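PDB 3MRU: aminoacyl-histidine dipeptidase from Vibrio alginolyticus, which probably hydrolyses dipeptides, among them Xaa-His dipeptides such as carnosine, as a zinc-dependent metallopeptidase of the M20C family. Local coordinates for residues 182-193 with 392-403; 10-18 with 469-477. All blocks are in the same frame, centred on the assembly; numbering follows the deposited sequence.

Contact 1 (182-193 with 392-403); sequences MGCAGGIDGAMT and AQIEFSGAYPGW
Tyr400 lays its ring against the backbone of Gly187 in an antiparallel beta ladder, where strand 393-400 runs beside strand 186-193 with 163° between their directions. The ladder belongs to a large mixed sheet in which strand 181-199 lies between 393-400 and 361-370. The pairing shows how two strands can stay in partnership across a beta bulge and still bring aromatic rings down onto glycines. Gly187 and Tyr400 form a hydrogen-bonded pair, as do Asp189 and Ser397, so the register slips by one residue between them. CG of Tyr400 lies between its own backbone N and carbonyl carbon (chi1 54°), which folds the ring back over the neighbouring strand. One ring face then receives Gly187 CA, 3.9 Å from the ring centroid, in a CH-pi contact, with Gly187 N above the same ring toward its rim. Beyond the bulge the partners alternate between two faces. On one, Met192 and Ile394 sit as a non-hydrogen-bonded pair whose side chains cross obliquely, and CG2 of Ile394 lies 3.5 Å from Met192 CB. Helix 373-389 packs on this face, reaching Met192 through Ala387 and Phe396 through Glu380. Phe396 has Asp189 O at its ring edge, near the ring plane. The other face carries Asp189 and Thr193, which touch strand 361-370, hydrogen-bonded to 186-193 along its other edge. At the far end Cys184 and Trp403 make a single bridge: Trp403 N donates a nearly straight bond to Cys184 O at 2.7 Å, while the return bond is weak. With CG anti to the backbone N (chi1 171°), the indole of Trp403 is carried onward against Met182 and Gly183. Cys184 SG stands at the edge of its six-membered ring, whereas Gly183 CA lies over the face, 3.6 Å from that ring's centroid.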
loop_
_atom_site.group_PDB
_atom_site.type_symbol
_atom_site.label_atom_id
_atom_site.label_comp_id
_atom_site.label_asym_id
_atom_site.label_seq_id
_atom_site.Cartn_x
_atom_site.Cartn_y
_atom_site.Cartn_z
ATOM N N MET A 182 -7.136 8.342 -8.331
ATOM C CA MET A 182 -6.477 9.306 -9.202
ATOM C C MET A 182 -5.046 9.562 -8.755
ATOM O O MET A 182 -4.302 10.319 -9.407
ATOM C CB MET A 182 -7.261 10.616 -9.296
ATOM C CG MET A 182 -7.558 11.280 -7.965
ATOM S SD MET A 182 -8.597 12.741 -8.171
ATOM C CE MET A 182 -7.607 13.763 -9.291
ATOM N N GLY A 183 -4.657 8.920 -7.654
ATOM C CA GLY A 183 -3.304 9.049 -7.158
ATOM C C GLY A 183 -2.999 8.131 -6.003
ATOM O O GLY A 183 -3.912 7.626 -5.318
ATOM N N CYS A 184 -1.698 7.923 -5.784
ATOM C CA CYS A 184 -1.221 7.237 -4.578
ATOM C C CYS A 184 0.151 7.725 -4.122
ATOM O O CYS A 184 0.837 8.452 -4.832
ATOM C CB CYS A 184 -1.216 5.716 -4.779
ATOM S SG CYS A 184 -0.093 5.184 -6.041
ATOM N N ALA A 185 0.527 7.301 -2.924
ATOM C CA ALA A 185 1.814 7.635 -2.338
ATOM C C ALA A 185 2.922 6.680 -2.754
ATOM O O ALA A 185 2.720 5.470 -2.831
ATOM C CB ALA A 185 1.694 7.665 -0.814
ATOM N N GLY A 186 4.098 7.238 -3.017
ATOM C CA GLY A 186 5.318 6.452 -3.129
ATOM C C GLY A 186 5.761 6.172 -1.718
ATOM O O GLY A 186 5.051 6.498 -0.762
ATOM N N GLY A 187 6.920 5.561 -1.563
ATOM C CA GLY A 187 7.435 5.359 -0.224
ATOM C C GLY A 187 8.920 5.126 -0.221
ATOM O O GLY A 187 9.519 4.994 -1.287
ATOM N N ILE A 188 9.513 5.078 0.969
ATOM C CA ILE A 188 10.900 4.690 1.105
ATOM C C ILE A 188 11.220 4.342 2.554
ATOM O O ILE A 188 10.790 5.042 3.479
ATOM C CB ILE A 188 11.793 5.798 0.617
ATOM C CG1 ILE A 188 13.236 5.324 0.508
ATOM C CG2 ILE A 188 11.629 7.022 1.502
ATOM C CD1 ILE A 188 14.032 5.225 1.746
ATOM N N ASP A 189 11.957 3.249 2.746
ATOM C CA ASP A 189 12.323 2.784 4.063
ATOM C C ASP A 189 13.539 3.534 4.453
ATOM O O ASP A 189 14.442 3.682 3.658
ATOM C CB ASP A 189 12.697 1.308 4.029
ATOM C CG ASP A 189 11.563 0.407 3.513
ATOM O OD1 ASP A 189 10.423 0.512 4.030
ATOM O OD2 ASP A 189 11.816 -0.428 2.600
ATOM N N GLY A 190 13.555 4.011 5.690
ATOM C CA GLY A 190 14.741 4.628 6.302
ATOM C C GLY A 190 15.198 3.916 7.568
ATOM O O GLY A 190 14.406 3.263 8.259
ATOM N N ALA A 191 16.486 4.024 7.866
ATOM C CA ALA A 191 17.050 3.392 9.047
ATOM C C ALA A 191 18.167 4.220 9.699
ATOM O O ALA A 191 19.278 4.312 9.177
ATOM C CB ALA A 191 17.549 2.032 8.640
ATOM N N MET A 192 17.857 4.824 10.839
ATOM C CA MET A 192 18.830 5.589 11.575
ATOM C C MET A 192 19.472 4.722 12.637
ATOM O O MET A 192 18.791 4.201 13.520
ATOM C CB MET A 192 18.169 6.785 12.213
ATOM C CG MET A 192 19.142 7.866 12.518
ATOM S SD MET A 192 18.299 9.275 13.209
ATOM C CE MET A 192 17.627 10.094 11.763
ATOM N N THR A 193 20.790 4.575 12.553
ATOM C CA THR A 193 21.497 3.638 13.399
ATOM C C THR A 193 22.516 4.378 14.215
ATOM O O THR A 193 23.127 5.337 13.740
ATOM C CB THR A 193 22.224 2.551 12.578
ATOM O OG1 THR A 193 21.798 2.595 11.205
ATOM C CG2 THR A 193 21.960 1.163 13.184
ATOM N N ALA A 392 24.818 9.890 13.840
ATOM C CA ALA A 392 24.253 8.581 13.522
ATOM C C ALA A 392 24.235 8.371 12.016
ATOM O O ALA A 392 24.518 9.295 11.253
ATOM C CB ALA A 392 22.866 8.489 14.074
ATOM N N GLN A 393 23.888 7.163 11.582
ATOM C CA GLN A 393 23.845 6.857 10.156
ATOM C C GLN A 393 22.433 6.512 9.691
ATOM O O GLN A 393 21.716 5.808 10.387
ATOM C CB GLN A 393 24.799 5.700 9.879
ATOM C CG GLN A 393 25.207 5.518 8.416
ATOM C CD GLN A 393 25.957 4.180 8.200
ATOM O OE1 GLN A 393 27.156 4.057 8.533
ATOM N NE2 GLN A 393 25.243 3.167 7.655
ATOM N N ILE A 394 22.028 7.024 8.533
ATOM C CA ILE A 394 20.812 6.534 7.880
ATOM C C ILE A 394 21.066 6.003 6.496
ATOM O O ILE A 394 21.829 6.587 5.742
ATOM C CB ILE A 394 19.702 7.580 7.716
ATOM C CG1 ILE A 394 20.220 8.865 7.077
ATOM C CG2 ILE A 394 19.006 7.870 9.021
ATOM C CD1 ILE A 394 19.142 9.783 6.499
ATOM N N GLU A 395 20.398 4.899 6.180
ATOM C CA GLU A 395 20.428 4.300 4.862
ATOM C C GLU A 395 19.005 4.271 4.363
ATOM O O GLU A 395 18.069 3.983 5.120
ATOM C CB GLU A 395 20.905 2.848 4.887
ATOM C CG GLU A 395 22.159 2.500 5.655
ATOM C CD GLU A 395 22.460 0.986 5.597
ATOM O OE1 GLU A 395 21.504 0.156 5.704
ATOM O OE2 GLU A 395 23.660 0.625 5.437
ATOM N N PHE A 396 18.854 4.540 3.073
ATOM C CA PHE A 396 17.566 4.440 2.400
ATOM C C PHE A 396 17.540 3.286 1.401
ATOM O O PHE A 396 18.582 2.884 0.856
ATOM C CB PHE A 396 17.210 5.767 1.728
ATOM C CG PHE A 396 16.979 6.892 2.710
ATOM C CD1 PHE A 396 17.787 8.019 2.701
ATOM C CD2 PHE A 396 15.961 6.812 3.660
ATOM C CE1 PHE A 396 17.569 9.048 3.602
ATOM C CE2 PHE A 396 15.757 7.830 4.560
ATOM C CZ PHE A 396 16.567 8.944 4.531
ATOM N N SER A 397 16.341 2.755 1.185
ATOM C CA SER A 397 16.133 1.635 0.310
ATOM C C SER A 397 14.649 1.428 0.214
ATOM O O SER A 397 13.892 2.135 0.865
ATOM C CB SER A 397 16.746 0.412 0.933
ATOM O OG SER A 397 16.384 0.414 2.287
ATOM N N GLY A 398 14.246 0.445 -0.593
ATOM C CA GLY A 398 12.843 0.097 -0.810
ATOM C C GLY A 398 12.050 1.259 -1.364
ATOM O O GLY A 398 10.878 1.432 -1.017
ATOM N N ALA A 399 12.694 2.060 -2.209
ATOM C CA ALA A 399 12.095 3.271 -2.762
ATOM C C ALA A 399 11.201 2.929 -3.941
ATOM O O ALA A 399 11.633 2.224 -4.852
ATOM C CB ALA A 399 13.171 4.231 -3.193
ATOM N N TYR A 400 9.971 3.441 -3.929
ATOM C CA TYR A 400 9.025 3.264 -5.040
ATOM C C TYR A 400 8.212 4.532 -5.338
ATOM O O TYR A 400 7.763 5.230 -4.426
ATOM C CB TYR A 400 8.095 2.077 -4.785
ATOM C CG TYR A 400 7.352 2.125 -3.464
ATOM C CD1 TYR A 400 6.041 2.616 -3.395
ATOM C CD2 TYR A 400 7.954 1.676 -2.283
ATOM C CE1 TYR A 400 5.351 2.665 -2.192
ATOM C CE2 TYR A 400 7.264 1.714 -1.072
ATOM C CZ TYR A 400 5.964 2.210 -1.042
ATOM O OH TYR A 400 5.277 2.253 0.135
ATOM N N PRO A 401 8.004 4.823 -6.625
ATOM C CA PRO A 401 7.373 6.069 -7.052
ATOM C C PRO A 401 5.922 6.225 -6.628
ATOM O O PRO A 401 5.207 5.246 -6.454
ATOM C CB PRO A 401 7.458 5.999 -8.578
ATOM C CG PRO A 401 7.624 4.552 -8.880
ATOM C CD PRO A 401 8.384 3.969 -7.763
ATOM N N GLY A 402 5.512 7.476 -6.455
ATOM C CA GLY A 402 4.135 7.815 -6.133
ATOM C C GLY A 402 3.436 8.309 -7.379
ATOM O O GLY A 402 4.069 8.455 -8.429
ATOM N N TRP A 403 2.137 8.574 -7.252
ATOM C CA TRP A 403 1.293 8.996 -8.357
ATOM C C TRP A 403 0.569 10.301 -7.984
ATOM O O TRP A 403 -0.414 10.274 -7.228
ATOM C CB TRP A 403 0.320 7.851 -8.673
ATOM C CG TRP A 403 -0.806 8.125 -9.652
ATOM C CD1 TRP A 403 -0.839 9.057 -10.667
ATOM C CD2 TRP A 403 -2.046 7.411 -9.732
ATOM N NE1 TRP A 403 -2.037 8.987 -11.334
ATOM C CE2 TRP A 403 -2.793 7.981 -10.792
ATOM C CE3 TRP A 403 -2.603 6.347 -9.001
ATOM C CZ2 TRP A 403 -4.066 7.522 -11.141
ATOM C CZ3 TRP A 403 -3.868 5.896 -9.338
ATOM C CH2 TRP A 403 -4.584 6.482 -10.407
#

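Contact 2 (10-18 with 469-477); sequences TLSPAPLWQ and IDTVQLFWD
The start of helix 14-25, together with the loop leading into it, packs against the first turns of the C-terminal helix 469-485. Pro13, preceded by a cis peptide bond and standing at the N-cap position, sets its CG over one face of the Trp476 indole, 4.0 Å from the centroid of the five-membered ring: a CH-pi contact. Leu16, one turn on, slides past the same tryptophan and brings CD2 to 3.9 Å from Val472 CG1. The short helix segments run at 115° to each other, their axes 11.0 Å apart at closest approach, a separation bridged by side chains from both. Trp17 is one of them, its indole crossing Val472 so that CZ2 lies 3.7 Å from CG2 of the valine. At the N-terminal end of helix 469-485, Ile469 CG2 meets Leu11 CD2, the two side chains nearly at right angles. Val109 of strand 108-111, part of a four-stranded antiparallel sheet on which this packing rests, touches Leu11, Trp17 and Ile469 alike. One polar bond accompanies this apolar packing. In Gln473 the first side-chain torsion is extended (chi1 179°) before the chain bends at chi2, bringing NE2 to donate to Ser12 OG at 2.8 Å, with the hydroxyl oxygen in the amide plane.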
loop_
_atom_site.group_PDB
_atom_site.type_symbol
_atom_site.label_atom_id
_atom_site.label_comp_id
_atom_site.label_asym_id
_atom_site.label_seq_id
_atom_site.Cartn_x
_atom_site.Cartn_y
_atom_site.Cartn_z
ATOM N N THR A 10 -21.759 -18.364 -18.207
ATOM C CA THR A 10 -23.055 -17.882 -18.684
ATOM C C THR A 10 -23.628 -16.722 -17.845
ATOM O O THR A 10 -24.778 -16.303 -18.036
ATOM C CB THR A 10 -24.061 -19.039 -18.823
ATOM O OG1 THR A 10 -24.251 -19.671 -17.541
ATOM C CG2 THR A 10 -23.560 -20.036 -19.848
ATOM N N LEU A 11 -22.802 -16.225 -16.924
ATOM C CA LEU A 11 -23.064 -15.002 -16.185
ATOM C C LEU A 11 -22.819 -13.835 -17.133
ATOM O O LEU A 11 -21.994 -13.932 -18.045
ATOM C CB LEU A 11 -22.125 -14.917 -14.981
ATOM C CG LEU A 11 -22.407 -15.934 -13.877
ATOM C CD1 LEU A 11 -21.271 -16.037 -12.893
ATOM C CD2 LEU A 11 -23.686 -15.602 -13.162
ATOM N N SER A 12 -23.542 -12.739 -16.945
ATOM C CA SER A 12 -23.323 -11.590 -17.806
ATOM C C SER A 12 -22.339 -10.576 -17.206
ATOM O O SER A 12 -22.384 -10.316 -16.006
ATOM C CB SER A 12 -24.642 -10.931 -18.175
ATOM O OG SER A 12 -25.183 -10.268 -17.069
ATOM N N PRO A 13 -21.451 -9.998 -18.047
ATOM C CA PRO A 13 -21.375 -10.122 -19.502
ATOM C C PRO A 13 -20.609 -11.373 -19.891
ATOM O O PRO A 13 -19.466 -11.565 -19.449
ATOM C CB PRO A 13 -20.587 -8.885 -19.906
ATOM C CG PRO A 13 -19.666 -8.697 -18.820
ATOM C CD PRO A 13 -20.359 -9.156 -17.548
ATOM N N ALA A 14 -21.234 -12.211 -20.709
ATOM C CA ALA A 14 -20.700 -13.550 -20.950
ATOM C C ALA A 14 -19.284 -13.552 -21.489
ATOM O O ALA A 14 -18.446 -14.251 -20.933
ATOM C CB ALA A 14 -21.614 -14.371 -21.835
ATOM N N PRO A 15 -19.001 -12.757 -22.543
ATOM C CA PRO A 15 -17.662 -12.841 -23.133
ATOM C C PRO A 15 -16.535 -12.771 -22.089
ATOM O O PRO A 15 -15.583 -13.560 -22.169
ATOM C CB PRO A 15 -17.616 -11.637 -24.076
ATOM C CG PRO A 15 -19.037 -11.373 -24.430
ATOM C CD PRO A 15 -19.854 -11.774 -23.240
ATOM N N LEU A 16 -16.659 -11.873 -21.103
ATOM C CA LEU A 16 -15.623 -11.715 -20.087
ATOM C C LEU A 16 -15.629 -12.866 -19.092
ATOM O O LEU A 16 -14.577 -13.392 -18.756
ATOM C CB LEU A 16 -15.730 -10.361 -19.381
ATOM C CG LEU A 16 -16.139 -10.148 -17.917
ATOM C CD1 LEU A 16 -15.092 -10.659 -16.948
ATOM C CD2 LEU A 16 -16.363 -8.671 -17.681
ATOM N N TRP A 17 -16.816 -13.262 -18.636
ATOM C CA TRP A 17 -16.951 -14.333 -17.660
ATOM C C TRP A 17 -16.528 -15.650 -18.241
ATOM O O TRP A 17 -16.205 -16.564 -17.493
ATOM C CB TRP A 17 -18.381 -14.477 -17.220
ATOM C CG TRP A 17 -18.807 -13.597 -16.082
ATOM C CD1 TRP A 17 -19.678 -12.532 -16.137
ATOM C CD2 TRP A 17 -18.440 -13.734 -14.710
ATOM N NE1 TRP A 17 -19.863 -12.001 -14.880
ATOM C CE2 TRP A 17 -19.114 -12.719 -13.989
ATOM C CE3 TRP A 17 -17.604 -14.614 -14.016
ATOM C CZ2 TRP A 17 -18.978 -12.570 -12.620
ATOM C CZ3 TRP A 17 -17.467 -14.460 -12.652
ATOM C CH2 TRP A 17 -18.152 -13.455 -11.967
ATOM N N GLN A 18 -16.569 -15.749 -19.576
ATOM C CA GLN A 18 -16.040 -16.896 -20.318
ATOM C C GLN A 18 -14.521 -16.823 -20.251
ATOM O O GLN A 18 -13.858 -17.801 -19.914
ATOM C CB GLN A 18 -16.444 -16.833 -21.782
ATOM C CG GLN A 18 -17.867 -17.154 -22.095
ATOM C CD GLN A 18 -18.062 -17.378 -23.588
ATOM O OE1 GLN A 18 -17.694 -18.434 -24.111
ATOM N NE2 GLN A 18 -18.629 -16.389 -24.280
ATOM N N ILE A 469 -21.161 -10.679 -8.160
ATOM C CA ILE A 469 -21.423 -10.924 -9.577
ATOM C C ILE A 469 -21.991 -9.681 -10.262
ATOM O O ILE A 469 -21.558 -9.277 -11.346
ATOM C CB ILE A 469 -22.410 -12.104 -9.767
ATOM C CG1 ILE A 469 -21.785 -13.427 -9.342
ATOM C CG2 ILE A 469 -22.859 -12.223 -11.203
ATOM C CD1 ILE A 469 -22.782 -14.551 -9.059
ATOM N N ASP A 470 -22.966 -9.079 -9.602
ATOM C CA ASP A 470 -23.732 -7.970 -10.152
ATOM C C ASP A 470 -22.894 -6.716 -10.405
ATOM O O ASP A 470 -23.283 -5.842 -11.176
ATOM C CB ASP A 470 -24.929 -7.691 -9.244
ATOM C CG ASP A 470 -24.871 -8.492 -7.920
ATOM O OD1 ASP A 470 -24.411 -9.673 -7.892
ATOM O OD2 ASP A 470 -25.310 -7.929 -6.891
ATOM N N THR A 471 -21.718 -6.651 -9.806
ATOM C CA THR A 471 -20.879 -5.480 -9.994
ATOM C C THR A 471 -19.886 -5.693 -11.121
ATOM O O THR A 471 -19.245 -4.762 -11.598
ATOM C CB THR A 471 -20.152 -5.129 -8.711
ATOM O OG1 THR A 471 -18.872 -5.775 -8.686
ATOM C CG2 THR A 471 -20.966 -5.615 -7.540
ATOM N N VAL A 472 -19.740 -6.941 -11.524
ATOM C CA VAL A 472 -18.898 -7.259 -12.667
ATOM C C VAL A 472 -19.587 -6.698 -13.912
ATOM O O VAL A 472 -18.930 -6.161 -14.810
ATOM C CB VAL A 472 -18.624 -8.788 -12.795
ATOM C CG1 VAL A 472 -18.003 -9.104 -14.145
ATOM C CG2 VAL A 472 -17.739 -9.260 -11.659
ATOM N N GLN A 473 -20.914 -6.813 -13.933
ATOM C CA GLN A 473 -21.732 -6.218 -14.987
ATOM C C GLN A 473 -21.577 -4.681 -14.999
ATOM O O GLN A 473 -21.363 -4.084 -16.066
ATOM C CB GLN A 473 -23.199 -6.656 -14.836
ATOM C CG GLN A 473 -24.170 -6.086 -15.865
ATOM C CD GLN A 473 -23.859 -6.515 -17.278
ATOM O OE1 GLN A 473 -23.389 -5.711 -18.084
ATOM N NE2 GLN A 473 -24.108 -7.788 -17.589
ATOM N N LEU A 474 -21.659 -4.067 -13.808
ATOM C CA LEU A 474 -21.382 -2.637 -13.630
ATOM C C LEU A 474 -19.995 -2.300 -14.128
ATOM O O LEU A 474 -19.834 -1.503 -15.050
ATOM C CB LEU A 474 -21.495 -2.254 -12.160
ATOM C CG LEU A 474 -22.864 -1.890 -11.602
ATOM C CD1 LEU A 474 -24.022 -2.604 -12.291
ATOM C CD2 LEU A 474 -22.860 -2.211 -10.128
ATOM N N PHE A 475 -18.992 -2.930 -13.525
ATOM C CA PHE A 475 -17.621 -2.648 -13.870
ATOM C C PHE A 475 -17.541 -2.566 -15.382
ATOM O O PHE A 475 -17.016 -1.598 -15.935
ATOM C CB PHE A 475 -16.680 -3.721 -13.323
ATOM C CG PHE A 475 -15.326 -3.690 -13.933
ATOM C CD1 PHE A 475 -14.933 -4.659 -14.813
ATOM C CD2 PHE A 475 -14.454 -2.670 -13.669
ATOM C CE1 PHE A 475 -13.682 -4.615 -15.407
ATOM C CE2 PHE A 475 -13.198 -2.631 -14.276
ATOM C CZ PHE A 475 -12.822 -3.604 -15.134
ATOM N N TRP A 476 -18.111 -3.556 -16.056
ATOM C CA TRP A 476 -17.975 -3.641 -17.499
ATOM C C TRP A 476 -18.781 -2.531 -18.200
ATOM O O TRP A 476 -18.419 -2.081 -19.294
ATOM C CB TRP A 476 -18.340 -5.047 -17.981
ATOM C CG TRP A 476 -18.539 -5.138 -19.443
ATOM C CD1 TRP A 476 -19.710 -4.939 -20.109
ATOM C CD2 TRP A 476 -17.551 -5.441 -20.445
ATOM N NE1 TRP A 476 -19.514 -5.089 -21.463
ATOM C CE2 TRP A 476 -18.202 -5.402 -21.698
ATOM C CE3 TRP A 476 -16.186 -5.750 -20.406
ATOM C CZ2 TRP A 476 -17.533 -5.646 -22.903
ATOM C CZ3 TRP A 476 -15.519 -5.999 -21.615
ATOM C CH2 TRP A 476 -16.198 -5.941 -22.842
ATOM N N ASP A 477 -19.849 -2.068 -17.552
ATOM C CA ASP A 477 -20.706 -1.045 -18.141
ATOM C C ASP A 477 -20.039 0.309 -18.226
ATOM O O ASP A 477 -20.212 1.011 -19.222
ATOM C CB ASP A 477 -22.029 -0.925 -17.392
ATOM C CG ASP A 477 -23.021 -1.997 -17.791
ATOM O OD1 ASP A 477 -23.099 -2.328 -18.996
ATOM O OD2 ASP A 477 -23.729 -2.509 -16.894
#

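The two contacts show chain closure at different places and by different means: strand pairing in 182-193 with 392-403, helix-end packing in 10-18 with 469-477. Their centres lie 39 Å apart and their nearest atoms about 13 Å, so they do not touch. In sequence, contact 2 joins segments near the two ends of the chain and contact 1 falls within the span between them. Neither supplies a metal ligand, though each has a part near the zinc site. The side chain of Trp403 in contact 1 is about 9 Å from that of the zinc ligand Asp173, and the side chain of Val472 in contact 2 about 11 Å from that of Asp119, which binds both metals.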